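Local coordinates for protein probable N-acetyl-gamma-glutamyl-phosphate reductase, chloroplastic (Oryza sativa, PDB 2CVO) that probably catalyses the NADPH-dependent reduction of N-acetyl-L-glutamyl 5-phosphate to the corresponding semialdehyde in arginine biosynthesis, working as a homotetramer in the chloroplast, at residues V268-G273 and N277-H282; A343-N348 and T357-Q362. All blocks are in the same frame, centred on the assembly; numbering follows the deposited sequence.

Contact 1: V268-G273 and N277-H282; sequences VEMAPG and NDLYQH
Asp278 OD1 is held by two groups. One is a water that bridges it to Gly273 O. The other is the backbone N of Thr275, just before helix 276-287. The water donates to both oxygens of the bridge, at 2.6 Å from Asp278 OD1 and 3.0 Å from Gly273 O. Those two oxygens stand 3.8 Å apart, Gly273 O to Asp278 OD1. Both are acceptors, so the water supplies the hydrogens that a direct contact would lack. The carboxylate reaches back to Thr275 because CG lies beside the backbone N of Asp278 (chi1 -72°). Its bond to Thr275 N ties the carboxylate to the start of the helix, and a negative group at this end is likely to be favoured by the helix dipole.

The two segments belong to a strand-turn-helix unit of the dimerisation domain. Strand 262-269 runs out of the mixed sheet, the chain turns through Pro272 and Gly273, and helix 276-287 comes back against the sheet. Gly273 has a positive phi, which suits glycine at this turn.

The rest of the contact is apolar. Met270 and Leu279 are both buried, and their side chains cross obliquely. The CD2 methyl of Leu279 makes the closest approach. It lies 3.8 Å from Met270 CG and 3.9 Å from Met270 SD. The Met270 chain runs straight through chi2 and bends at chi3 (-79°), about the CG-SD bond whose two atoms touch Leu279. No hydrogen bond links the segments directly. Leu279 also packs on Val317 of strand 313-319, on Ala326 of strand 325-332 and on Leu182 of helix 170-184. Met270 shares Ala326 with it, while its backbone pairs with Gly324.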
loop_
_atom_site.group_PDB
_atom_site.type_symbol
_atom_site.label_atom_id
_atom_site.label_comp_id
_atom_site.label_asym_id
_atom_site.label_seq_id
_atom_site.Cartn_x
_atom_site.Cartn_y
_atom_site.Cartn_z
ATOM N N VAL A 268 -0.411 0.290 31.083
ATOM C CA VAL A 268 -0.830 0.723 32.407
ATOM C C VAL A 268 -0.254 -0.068 33.571
ATOM O O VAL A 268 0.242 -1.187 33.408
ATOM C CB VAL A 268 -2.361 0.669 32.517
ATOM C CG1 VAL A 268 -2.993 1.504 31.409
ATOM C CG2 VAL A 268 -2.827 -0.772 32.424
ATOM N N GLU A 269 -0.331 0.535 34.752
ATOM C CA GLU A 269 0.144 -0.104 35.966
ATOM C C GLU A 269 -1.097 -0.596 36.700
ATOM O O GLU A 269 -2.070 0.146 36.863
ATOM C CB GLU A 269 0.908 0.897 36.837
ATOM C CG GLU A 269 1.949 1.714 36.093
ATOM C CD GLU A 269 2.871 2.483 37.030
ATOM O OE1 GLU A 269 2.402 2.930 38.097
ATOM O OE2 GLU A 269 4.062 2.653 36.690
ATOM N N MET A 270 -1.070 -1.852 37.128
ATOM C CA MET A 270 -2.203 -2.425 37.834
ATOM C C MET A 270 -2.139 -2.113 39.326
ATOM O O MET A 270 -1.065 -1.855 39.872
ATOM C CB MET A 270 -2.236 -3.940 37.619
ATOM C CG MET A 270 -2.346 -4.356 36.152
ATOM S SD MET A 270 -2.427 -6.149 35.949
ATOM C CE MET A 270 -0.687 -6.587 36.150
ATOM N N ALA A 271 -3.299 -2.128 39.975
ATOM C CA ALA A 271 -3.391 -1.867 41.412
ATOM C C ALA A 271 -2.786 -3.066 42.146
ATOM O O ALA A 271 -2.650 -4.143 41.573
ATOM C CB ALA A 271 -4.858 -1.679 41.815
ATOM N N PRO A 272 -2.424 -2.900 43.428
ATOM C CA PRO A 272 -1.833 -3.996 44.204
ATOM C C PRO A 272 -2.625 -5.301 44.149
ATOM O O PRO A 272 -3.843 -5.302 44.299
ATOM C CB PRO A 272 -1.776 -3.424 45.620
ATOM C CG PRO A 272 -1.596 -1.944 45.377
ATOM C CD PRO A 272 -2.590 -1.696 44.265
ATOM N N GLY A 273 -1.920 -6.409 43.933
ATOM C CA GLY A 273 -2.563 -7.710 43.878
ATOM C C GLY A 273 -3.346 -8.014 42.612
ATOM O O GLY A 273 -3.817 -9.137 42.434
ATOM N N ASN A 277 -5.261 -10.874 34.050
ATOM C CA ASN A 277 -6.504 -11.628 33.949
ATOM C C ASN A 277 -7.640 -10.933 34.699
ATOM O O ASN A 277 -8.791 -10.970 34.261
ATOM C CB ASN A 277 -6.329 -13.042 34.499
ATOM C CG ASN A 277 -7.621 -13.844 34.446
ATOM O OD1 ASN A 277 -8.143 -14.127 33.366
ATOM N ND2 ASN A 277 -8.149 -14.204 35.614
ATOM N N ASP A 278 -7.323 -10.313 35.832
ATOM C CA ASP A 278 -8.340 -9.598 36.605
ATOM C C ASP A 278 -8.917 -8.485 35.740
ATOM O O ASP A 278 -10.128 -8.257 35.716
ATOM C CB ASP A 278 -7.723 -8.994 37.869
ATOM C CG ASP A 278 -7.370 -10.044 38.904
ATOM O OD1 ASP A 278 -6.571 -9.739 39.813
ATOM O OD2 ASP A 278 -7.902 -11.171 38.812
ATOM N N LEU A 279 -8.034 -7.784 35.041
ATOM C CA LEU A 279 -8.447 -6.705 34.157
ATOM C C LEU A 279 -9.319 -7.300 33.063
ATOM O O LEU A 279 -10.368 -6.751 32.721
ATOM C CB LEU A 279 -7.220 -6.037 33.527
ATOM C CG LEU A 279 -6.626 -4.785 34.182
ATOM C CD1 LEU A 279 -6.706 -4.861 35.698
ATOM C CD2 LEU A 279 -5.188 -4.620 33.703
ATOM N N TYR A 280 -8.867 -8.432 32.526
ATOM C CA TYR A 280 -9.568 -9.133 31.457
ATOM C C TYR A 280 -10.982 -9.537 31.863
ATOM O O TYR A 280 -11.926 -9.366 31.095
ATOM C CB TYR A 280 -8.792 -10.389 31.055
ATOM C CG TYR A 280 -9.430 -11.153 29.921
ATOM C CD1 TYR A 280 -9.178 -10.809 28.592
ATOM C CD2 TYR A 280 -10.311 -12.205 30.174
ATOM C CE1 TYR A 280 -9.791 -11.494 27.537
ATOM C CE2 TYR A 280 -10.929 -12.897 29.132
ATOM C CZ TYR A 280 -10.665 -12.536 27.816
ATOM O OH TYR A 280 -11.276 -13.215 26.784
ATOM N N GLN A 281 -11.123 -10.081 33.066
ATOM C CA GLN A 281 -12.428 -10.509 33.542
ATOM C C GLN A 281 -13.359 -9.331 33.809
ATOM O O GLN A 281 -14.569 -9.439 33.613
ATOM C CB GLN A 281 -12.286 -11.363 34.805
ATOM C CG GLN A 281 -11.666 -12.740 34.573
ATOM C CD GLN A 281 -12.471 -13.602 33.607
ATOM O OE1 GLN A 281 -13.686 -13.751 33.752
ATOM N NE2 GLN A 281 -11.792 -14.178 32.620
ATOM N N HIS A 282 -12.814 -8.203 34.252
ATOM C CA HIS A 282 -13.678 -7.055 34.509
ATOM C C HIS A 282 -14.224 -6.486 33.204
ATOM O O HIS A 282 -15.385 -6.080 33.142
ATOM C CB HIS A 282 -12.943 -5.948 35.262
ATOM C CG HIS A 282 -13.829 -4.802 35.638
ATOM N ND1 HIS A 282 -14.839 -4.920 36.570
ATOM C CD2 HIS A 282 -13.904 -3.536 35.162
ATOM C CE1 HIS A 282 -15.499 -3.778 36.650
ATOM N NE2 HIS A 282 -14.952 -2.921 35.806
HETATM O O HOH W 1 -5.564 -11.390 41.559
#

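Contact 2: A343-N348 and T357-Q362; sequences AVQNLN and TGLQYQ
Asn348 and Thr357 make the one hydrogen bond across this contact. Asn348 ND2 gives a hydrogen to Thr357 O at 3.2 Å. The bond is somewhat bent, with an N-H...O angle of 143°. The donor lies in the carbonyl plane, on a lone pair, but the oxygen is tilted from the amide plane of Asn348. On the other branch Asn348 OD1 comes 3.7 Å from Thr357 CB and bonds to His46 NE2. Both ends of the amide are thus used, which fixes its rotation. A leucine here removes the amide, which would probably leave Thr357 O and His46 NE2 without their mate and the loop less firmly tied to the helix.

The tight part is around Leu359. Its CD1 lies against the helix backbone, 3.7 Å from Gln345 CA, and reaches 3.9 Å from Asn348 ND2. The other methyl, CD2, meets Val344 CG1 at 4.0 Å. Leu359 CG sits beside its own backbone N (chi1 -60°), and the fork opens toward the helix. The Gln345 chain crosses Leu359 at about a right angle and carries its amide on to Lys337, Asn311, Glu153 and Glu355.

The loose side is the loop edge. Thr357 and Gly358 are partly exposed, and Gln360 is exposed and makes no contact with the helix. The chain is buried again at Tyr361, whose ring meets Tyr361 of a neighbouring subunit.

Helix 336-351 also packs on Phe94 and Phe49 of the parallel sheet. This is the C-terminal helix returning to the Rossmann-type nucleotide-binding domain, as in semialdehyde dehydrogenases, with the loop after it, at Thr357 and Leu359, laid against its side.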
loop_
_atom_site.group_PDB
_atom_site.type_symbol
_atom_site.label_atom_id
_atom_site.label_comp_id
_atom_site.label_asym_id
_atom_site.label_seq_id
_atom_site.Cartn_x
_atom_site.Cartn_y
_atom_site.Cartn_z
ATOM N N ALA A 343 -21.962 7.816 15.834
ATOM C CA ALA A 343 -22.903 8.919 15.739
ATOM C C ALA A 343 -24.271 8.315 15.456
ATOM O O ALA A 343 -25.268 8.706 16.062
ATOM C CB ALA A 343 -22.496 9.868 14.624
ATOM N N VAL A 344 -24.305 7.348 14.542
ATOM C CA VAL A 344 -25.549 6.673 14.180
ATOM C C VAL A 344 -26.045 5.815 15.339
ATOM O O VAL A 344 -27.249 5.712 15.580
ATOM C CB VAL A 344 -25.361 5.767 12.936
ATOM C CG1 VAL A 344 -26.645 4.981 12.662
ATOM C CG2 VAL A 344 -25.011 6.617 11.723
ATOM N N GLN A 345 -25.112 5.192 16.054
ATOM C CA GLN A 345 -25.469 4.352 17.189
ATOM C C GLN A 345 -26.186 5.230 18.213
ATOM O O GLN A 345 -27.172 4.822 18.824
ATOM C CB GLN A 345 -24.211 3.752 17.818
ATOM C CG GLN A 345 -24.461 2.543 18.705
ATOM C CD GLN A 345 -23.189 2.064 19.390
ATOM O OE1 GLN A 345 -22.086 2.244 18.870
ATOM N NE2 GLN A 345 -23.340 1.437 20.551
ATOM N N ASN A 346 -25.687 6.449 18.383
ATOM C CA ASN A 346 -26.278 7.378 19.333
ATOM C C ASN A 346 -27.657 7.868 18.908
ATOM O O ASN A 346 -28.564 7.962 19.738
ATOM C CB ASN A 346 -25.336 8.563 19.566
ATOM C CG ASN A 346 -24.092 8.163 20.329
ATOM O OD1 ASN A 346 -24.159 7.367 21.268
ATOM N ND2 ASN A 346 -22.951 8.717 19.939
ATOM N N LEU A 347 -27.828 8.170 17.623
ATOM C CA LEU A 347 -29.125 8.631 17.144
ATOM C C LEU A 347 -30.171 7.526 17.273
ATOM O O LEU A 347 -31.335 7.806 17.555
ATOM C CB LEU A 347 -29.050 9.102 15.686
ATOM C CG LEU A 347 -30.355 9.743 15.184
ATOM C CD1 LEU A 347 -30.740 10.872 16.125
ATOM C CD2 LEU A 347 -30.198 10.273 13.753
ATOM N N ASN A 348 -29.769 6.276 17.059
ATOM C CA ASN A 348 -30.706 5.166 17.195
ATOM C C ASN A 348 -31.242 5.183 18.626
ATOM O O ASN A 348 -32.453 5.145 18.858
ATOM C CB ASN A 348 -30.017 3.820 16.938
ATOM C CG ASN A 348 -29.794 3.547 15.462
ATOM O OD1 ASN A 348 -30.669 3.799 14.635
ATOM N ND2 ASN A 348 -28.629 3.008 15.127
ATOM N N THR A 357 -29.328 -0.909 14.600
ATOM C CA THR A 357 -30.066 -0.614 13.372
ATOM C C THR A 357 -29.165 0.036 12.328
ATOM O O THR A 357 -28.630 1.124 12.547
ATOM C CB THR A 357 -31.250 0.335 13.638
ATOM O OG1 THR A 357 -32.057 -0.188 14.700
ATOM C CG2 THR A 357 -32.101 0.472 12.386
ATOM N N GLY A 358 -29.007 -0.643 11.195
ATOM C CA GLY A 358 -28.173 -0.133 10.120
ATOM C C GLY A 358 -26.689 -0.181 10.437
ATOM O O GLY A 358 -25.888 0.454 9.755
ATOM N N LEU A 359 -26.321 -0.942 11.467
ATOM C CA LEU A 359 -24.925 -1.047 11.881
ATOM C C LEU A 359 -24.432 -2.482 12.028
ATOM O O LEU A 359 -23.504 -2.743 12.794
ATOM C CB LEU A 359 -24.729 -0.316 13.213
ATOM C CG LEU A 359 -25.060 1.174 13.201
ATOM C CD1 LEU A 359 -24.954 1.734 14.614
ATOM C CD2 LEU A 359 -24.109 1.899 12.260
ATOM N N GLN A 360 -25.037 -3.412 11.298
ATOM C CA GLN A 360 -24.632 -4.809 11.398
ATOM C C GLN A 360 -23.698 -5.284 10.288
ATOM O O GLN A 360 -23.440 -6.478 10.150
ATOM C CB GLN A 360 -25.875 -5.695 11.478
ATOM C CG GLN A 360 -26.668 -5.451 12.766
ATOM C CD GLN A 360 -27.938 -6.277 12.856
ATOM O OE1 GLN A 360 -28.909 -6.032 12.137
ATOM N NE2 GLN A 360 -27.934 -7.266 13.740
ATOM N N TYR A 361 -23.187 -4.338 9.509
ATOM C CA TYR A 361 -22.250 -4.629 8.421
ATOM C C TYR A 361 -21.009 -5.298 9.017
ATOM O O TYR A 361 -20.371 -4.752 9.915
ATOM C CB TYR A 361 -21.886 -3.306 7.725
ATOM C CG TYR A 361 -20.867 -3.347 6.592
ATOM C CD1 TYR A 361 -19.495 -3.461 6.849
ATOM C CD2 TYR A 361 -21.271 -3.159 5.263
ATOM C CE1 TYR A 361 -18.545 -3.371 5.809
ATOM C CE2 TYR A 361 -20.339 -3.070 4.219
ATOM C CZ TYR A 361 -18.979 -3.170 4.497
ATOM O OH TYR A 361 -18.066 -3.017 3.472
ATOM N N GLN A 362 -20.687 -6.499 8.543
ATOM C CA GLN A 362 -19.513 -7.207 9.037
ATOM C C GLN A 362 -18.264 -6.629 8.380
ATOM O O GLN A 362 -18.323 -6.103 7.274
ATOM C CB GLN A 362 -19.642 -8.704 8.758
ATOM C CG GLN A 362 -20.731 -9.353 9.589
ATOM C CD GLN A 362 -20.496 -9.159 11.073
ATOM O OE1 GLN A 362 -19.536 -9.685 11.628
ATOM N NE2 GLN A 362 -21.370 -8.391 11.721
#

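In the fold
Contacts 1 and 2 share no helix or strand. Their centres are 31 Å apart and their nearest atoms about 17 Å apart. In the chain, contact 1 closes before contact 2 opens. Contact 1, in the dimerisation domain, is partly buried, its centre about 26 Å from the chain centre. Contact 2 is buried, its centre about 13 Å from that point, where the C-terminal helix lies on the nucleotide-binding sheet. The chemistry follows the place. At 268-273 and 277-282 the polar link runs through water, next to a single apolar pair. At 343-348 and 357-362 a direct hydrogen bond from a side-chain amide to a backbone carbonyl joins helix to loop.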